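Side-chain contact in CdiI immunity protein (Cupriavidus taiwanensis, PDB 5T87), which binds the CdiA toxin of contact-dependent growth inhibition and so probably protects the cell that makes it: residues E26-A29 against D30-S34. Sequence-based numbering, arbitrary orientation.
Sequences EAIA and DACLS
The carbonyl oxygen of I28 accepts the backbone N-H of C32, with I28 O to C32 N at 2.9 Å and an almost straight N-H...O angle of 179°. The side chain of C32 turns back to the same carbonyl. Its chi1 of -68° sets SG beside its own backbone N, and C32 SG lies 3.4 Å from I28 O. The sulfur also meets the branch methyl of I28, with I28 CG2 4.3 Å from C32 SG. This is a loose apolar contact on the buried side of the helix.

One residue further on, L33 N donates to A29 O at 2.9 Å. The side chain of L33 passes alongside this acceptor, with L33 CG 3.6 Å from A29 O. A31 CB lies 3.5 Å from I28 O.

D30 N donates to E26 O, tilted 34° from the carbonyl plane. The carboxylate of D30 folds back so that its carbon faces the same oxygen, with D30 CG 3.0 Å from E26 O. D30 OD1 and OD2 lie at similar distances from that oxygen. They are acceptors too and form no bond to it. The carboxylate of E26 leads away, so the two acidic groups do not touch.

The bonds run from residue i+4 back to i, the pattern of a regular alpha-helix, here in helix 25-38. Near its start, N24 OD1 accepts the N-H of A27. I28, A29, C32 and L33 pack on helix 60-76. I28 also reaches helix 16-22, where A27 and A31 pack. E26 and A29 pack on L41 of the CdiA toxin chain, and L33 on its H46. The arrangement is that of a regular alpha-helix in an all-helical immunity protein, packed against helices 16-22 and 60-76 and meeting the toxin through E26, A29 and L33.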
loop_
_atom_site.group_PDB
_atom_site.type_symbol
_atom_site.label_atom_id
_atom_site.label_comp_id
_atom_site.label_asym_id
_atom_site.label_seq_id
_atom_site.Cartn_x
_atom_site.Cartn_y
_atom_site.Cartn_z
ATOM N N GLU A 26 15.377 -3.643 -4.013
ATOM C CA GLU A 26 14.518 -3.001 -5.034
ATOM C C GLU A 26 13.803 -4.056 -5.879
ATOM O O GLU A 26 12.671 -3.859 -6.275
ATOM C CB GLU A 26 15.304 -2.015 -5.916
ATOM C CG GLU A 26 15.789 -0.806 -5.132
ATOM C CD GLU A 26 16.819 0.081 -5.862
ATOM O OE1 GLU A 26 17.698 0.684 -5.149
ATOM O OE2 GLU A 26 16.737 0.169 -7.124
ATOM N N ALA A 27 14.474 -5.172 -6.140
ATOM C CA ALA A 27 13.858 -6.285 -6.842
ATOM C C ALA A 27 12.719 -6.841 -5.994
ATOM O O ALA A 27 11.615 -7.105 -6.504
ATOM C CB ALA A 27 14.882 -7.375 -7.143
ATOM N N ILE A 28 12.975 -6.984 -4.696
ATOM C CA ILE A 28 11.977 -7.592 -3.815
ATOM C C ILE A 28 10.748 -6.700 -3.672
ATOM O O ILE A 28 9.610 -7.195 -3.696
ATOM C CB ILE A 28 12.567 -8.001 -2.448
ATOM C CG1 ILE A 28 13.490 -9.204 -2.621
ATOM C CG2 ILE A 28 11.475 -8.402 -1.472
ATOM C CD1 ILE A 28 14.581 -9.225 -1.581
ATOM N N ALA A 29 10.983 -5.398 -3.539
ATOM C CA ALA A 29 9.896 -4.436 -3.462
ATOM C C ALA A 29 9.059 -4.493 -4.731
ATOM O O ALA A 29 7.829 -4.455 -4.678
ATOM C CB ALA A 29 10.450 -3.043 -3.269
ATOM N N ASP A 30 9.732 -4.596 -5.873
ATOM C CA ASP A 30 9.038 -4.659 -7.144
ATOM C C ASP A 30 8.151 -5.880 -7.210
ATOM O O ASP A 30 7.033 -5.788 -7.661
ATOM C CB ASP A 30 10.024 -4.660 -8.317
ATOM C CG ASP A 30 10.700 -3.326 -8.513
ATOM O OD1 ASP A 30 10.316 -2.342 -7.843
ATOM O OD2 ASP A 30 11.638 -3.273 -9.333
ATOM N N ALA A 31 8.659 -7.013 -6.746
ATOM C CA ALA A 31 7.882 -8.263 -6.690
ATOM C C ALA A 31 6.653 -8.126 -5.794
ATOM O O ALA A 31 5.534 -8.409 -6.227
ATOM C CB ALA A 31 8.756 -9.406 -6.213
ATOM N N CYS A 32 6.860 -7.655 -4.566
ATOM C CA CYS A 32 5.750 -7.377 -3.664
ATOM C C CYS A 32 4.712 -6.491 -4.302
ATOM O O CYS A 32 3.530 -6.759 -4.214
ATOM C CB CYS A 32 6.240 -6.745 -2.370
ATOM S SG CYS A 32 7.202 -7.910 -1.367
ATOM N N LEU A 33 5.142 -5.435 -4.971
ATOM C CA LEU A 33 4.179 -4.536 -5.596
ATOM C C LEU A 33 3.526 -5.115 -6.845
ATOM O O LEU A 33 2.348 -4.850 -7.090
ATOM C CB LEU A 33 4.808 -3.194 -5.901
ATOM C CG LEU A 33 4.966 -2.303 -4.675
ATOM C CD1 LEU A 33 5.901 -1.150 -5.035
ATOM C CD2 LEU A 33 3.617 -1.794 -4.158
ATOM N N SER A 34 4.261 -5.907 -7.621
ATOM C CA SER A 34 3.667 -6.573 -8.773
ATOM C C SER A 34 2.519 -7.507 -8.318
ATOM O O SER A 34 1.438 -7.556 -8.934
ATOM C CB SER A 34 4.725 -7.345 -9.551
ATOM O OG SER A 34 4.210 -7.733 -10.817
#